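Long-range contact in Dna-binding protein RAP1 (Saccharomyces cerevisiae, PDB 4BJT), which binds DNA at telomeres and at repressor/activator sites, and through its C-terminal domain binds the Rap1-binding module of Rif1, probably bringing it to telomeres: residues P70-T75 and K149-P154. Sequence-based numbering, arbitrary orientation.
Sequences PKIATT and KDNVNP
Ile72 lies alongside the backbone of Asn151 to Asn153, while the carboxamide of Asn151 points its OD1 at the CB of Ile72, with Lys71 beside it. With chi1 at -163° the CG1 branch of Ile72 swings away from its own N, and the turn at chi2 lays CD1 beside the other backbone, 3.8 Å from Asn151 O. The same CD1 methyl lies 4.0 Å from Val152 N. Farther along, CB of Asn153 meets the CG1 branch, Ile72 CG1 to Asn153 CB being 4.1 Å. The amide of Asn153 takes a different direction and bonds through OD1 to the hydroxyl of Tyr143. At the other end, Asn151 OD1 sits 3.5 Å from Ile72 CB, yet its approach to Ile72 N is too poorly angled for a hydrogen bond. A water fills that role: it accepts from Ile72 N at 3.1 Å and donates to Asn151 OD1 at 3.2 Å, making the polar link between the segments indirect. Asn151 is the first residue to leave helix 140-150, and its positive phi (58°) turns the chain at the helix end. Facing it is a type I beta turn from Pro70 to Ala73, closed by Ala73 N to Pro70 O at 2.9 Å, with Lys71 and Ile72 at its corners. The contact joins the loop between helices 56-59 and 80-83 to the exit of helix 140-150 in this all-helical domain, where Ile72 also packs on Met147 and Phe148. Cut back to an alanine, Ile72 would keep the CB met by OD1, but the loss of CG1 and CD1 is likely to leave Val152 N and Asn153 CB without their apolar neighbour. The aliphatic part of Lys71 passes obliquely by the carboxamide, Lys71 CD reaching 4.2 Å from Asn151 ND2.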
ATOM      1  N   PRO C  70      12.459   8.414  -7.742  1.00 19.93           N
ATOM      2  CA  PRO C  70      12.727   8.902  -6.398  1.00 20.54           C
ATOM      3  C   PRO C  70      13.873   8.152  -5.745  1.00 21.64           C
ATOM      4  O   PRO C  70      14.076   6.990  -6.063  1.00 20.46           O
ATOM      5  CB  PRO C  70      11.416   8.660  -5.642  1.00 22.64           C
ATOM      6  CG  PRO C  70      10.615   7.835  -6.454  1.00 26.89           C
ATOM      7  CD  PRO C  70      11.142   7.752  -7.842  1.00 21.23           C
ATOM      8  N   LYS C  71      14.603   8.803  -4.825  1.00 21.61           N
ATOM      9  CA  LYS C  71      15.747   8.189  -4.138  1.00 22.14           C
ATOM     10  C   LYS C  71      15.404   6.866  -3.444  1.00 22.69           C
ATOM     11  O   LYS C  71      16.206   5.925  -3.446  1.00 23.09           O
ATOM     12  CB  LYS C  71      16.376   9.177  -3.137  1.00 27.75           C
ATOM     13  CG  LYS C  71      17.746   8.756  -2.614  1.00 52.07           C
ATOM     14  CD  LYS C  71      18.252   9.647  -1.462  1.00 73.35           C
ATOM     15  CE  LYS C  71      18.293  11.127  -1.785  1.00 93.23           C
ATOM     16  NZ  LYS C  71      18.982  11.910  -0.723  1.00108.87           N
ATOM     17  N   ILE C  72      14.206   6.775  -2.874  1.00 19.63           N
ATOM     18  CA  ILE C  72      13.796   5.557  -2.166  1.00 17.87           C
ATOM     19  C   ILE C  72      13.548   4.374  -3.121  1.00 22.09           C
ATOM     20  O   ILE C  72      13.472   3.232  -2.665  1.00 22.07           O
ATOM     21  CB  ILE C  72      12.527   5.855  -1.335  1.00 20.06           C
ATOM     22  CG1 ILE C  72      12.245   4.782  -0.249  1.00 21.35           C
ATOM     23  CG2 ILE C  72      11.302   6.081  -2.232  1.00 19.93           C
ATOM     24  CD1 ILE C  72      13.271   4.683   0.836  1.00 23.86           C
ATOM     25  N   ALA C  73      13.360   4.655  -4.428  1.00 18.48           N
ATOM     26  CA  ALA C  73      13.034   3.606  -5.400  1.00 18.23           C
ATOM     27  C   ALA C  73      14.305   2.970  -5.896  1.00 21.81           C
ATOM     28  O   ALA C  73      14.895   3.425  -6.866  1.00 23.83           O
ATOM     29  CB  ALA C  73      12.223   4.177  -6.565  1.00 18.60           C
ATOM     30  N   THR C  74      14.768   1.947  -5.196  1.00 18.66           N
ATOM     31  CA  THR C  74      16.008   1.276  -5.494  1.00 18.54           C
ATOM     32  C   THR C  74      15.783   0.018  -6.324  1.00 20.02           C
ATOM     33  O   THR C  74      14.663  -0.493  -6.392  1.00 18.63           O
ATOM     34  CB  THR C  74      16.696   0.921  -4.170  1.00 24.13           C
ATOM     35  OG1 THR C  74      15.761   0.183  -3.396  1.00 27.95           O
ATOM     36  CG2 THR C  74      17.059   2.150  -3.368  1.00 23.74           C
ATOM     37  N   THR C  75      16.879  -0.523  -6.895  1.00 18.78           N
ATOM     38  CA  THR C  75      16.807  -1.755  -7.704  1.00 17.90           C
ATOM     39  C   THR C  75      16.489  -2.994  -6.877  1.00 22.75           C
ATOM     40  O   THR C  75      16.144  -4.020  -7.472  1.00 23.41           O
ATOM     41  CB  THR C  75      18.054  -1.947  -8.562  1.00 21.37           C
ATOM     42  OG1 THR C  75      19.194  -2.156  -7.709  1.00 25.10           O
ATOM     43  CG2 THR C  75      18.286  -0.794  -9.527  1.00 19.55           C
ATOM     44  N   LYS C 149       7.214  10.609  -1.696  1.00 20.87           N
ATOM     45  CA  LYS C 149       7.308  11.971  -1.169  0.58 21.80           C
ATOM     46  C   LYS C 149       8.157  11.998   0.102  1.00 28.63           C
ATOM     47  O   LYS C 149       9.000  12.889   0.245  1.00 31.26           O
ATOM     48  CB  LYS C 149       5.908  12.555  -0.901  0.58 23.02           C
ATOM     49  CG  LYS C 149       5.902  14.056  -0.586  0.58 27.56           C
ATOM     50  CD  LYS C 149       4.514  14.560  -0.184  0.58 33.00           C
ATOM     51  CE  LYS C 149       4.546  15.978   0.329  0.58 42.00           C
ATOM     52  NZ  LYS C 149       3.178  16.519   0.535  0.58 47.83           N
ATOM     53  N   ASP C 150       7.937  11.048   1.017  1.00 26.37           N
ATOM     54  CA  ASP C 150       8.622  11.005   2.312  1.00 27.79           C
ATOM     55  C   ASP C 150      10.016  10.394   2.247  1.00 27.70           C
ATOM     56  O   ASP C 150      10.744  10.489   3.237  1.00 27.51           O
ATOM     57  CB  ASP C 150       7.794  10.208   3.337  1.00 30.23           C
ATOM     58  CG  ASP C 150       6.370  10.669   3.634  1.00 48.46           C
ATOM     59  OD1 ASP C 150       6.069  11.862   3.414  1.00 49.44           O
ATOM     60  OD2 ASP C 150       5.570   9.834   4.130  1.00 55.84           O
ATOM     61  N   ASN C 151      10.358   9.697   1.158  1.00 24.16           N
ATOM     62  CA  ASN C 151      11.650   9.011   1.053  1.00 23.66           C
ATOM     63  C   ASN C 151      11.816   7.994   2.194  1.00 27.62           C
ATOM     64  O   ASN C 151      12.864   7.926   2.833  1.00 28.55           O
ATOM     65  CB  ASN C 151      12.791  10.057   1.051  1.00 28.98           C
ATOM     66  CG  ASN C 151      14.144   9.490   0.782  1.00 41.26           C
ATOM     67  OD1 ASN C 151      14.265   8.431   0.191  1.00 37.10           O
ATOM     68  ND2 ASN C 151      15.184  10.124   1.322  1.00 40.77           N
ATOM     69  N   VAL C 152      10.743   7.235   2.486  1.00 24.51           N
ATOM     70  CA  VAL C 152      10.721   6.261   3.575  1.00 24.38           C
ATOM     71  C   VAL C 152       9.860   5.098   3.127  1.00 24.47           C
ATOM     72  O   VAL C 152       8.819   5.315   2.506  1.00 24.57           O
ATOM     73  CB  VAL C 152      10.190   6.899   4.882  1.00 31.84           C
ATOM     74  CG1 VAL C 152       8.728   7.288   4.727  1.00 33.48           C
ATOM     75  CG2 VAL C 152      10.370   5.953   6.068  1.00 32.29           C
ATOM     76  N   ASN C 153      10.273   3.883   3.437  1.00 22.59           N
ATOM     77  CA  ASN C 153       9.531   2.685   3.062  1.00 20.25           C
ATOM     78  C   ASN C 153       9.457   1.714   4.241  1.00 24.62           C
ATOM     79  O   ASN C 153      10.498   1.225   4.672  1.00 26.22           O
ATOM     80  CB  ASN C 153      10.252   1.974   1.901  1.00 19.49           C
ATOM     81  CG  ASN C 153       9.515   0.730   1.492  1.00 24.50           C
ATOM     82  OD1 ASN C 153       8.301   0.773   1.295  1.00 27.22           O
ATOM     83  ND2 ASN C 153      10.216  -0.345   1.239  1.00 26.82           N
ATOM     84  N   PRO C 154       8.263   1.391   4.746  1.00 22.52           N
ATOM     85  CA  PRO C 154       6.960   1.919   4.352  1.00 20.59           C
ATOM     86  C   PRO C 154       6.751   3.323   4.877  1.00 20.32           C
ATOM     87  O   PRO C 154       7.382   3.719   5.854  1.00 22.74           O
ATOM     88  CB  PRO C 154       5.973   0.960   5.033  1.00 23.07           C
ATOM     89  CG  PRO C 154       6.675   0.568   6.276  1.00 29.25           C
ATOM     90  CD  PRO C 154       8.131   0.442   5.870  1.00 24.96           C
TER
HETATM   91  O   HOH W   1      12.342   9.227  -2.273  1.00 26.61           O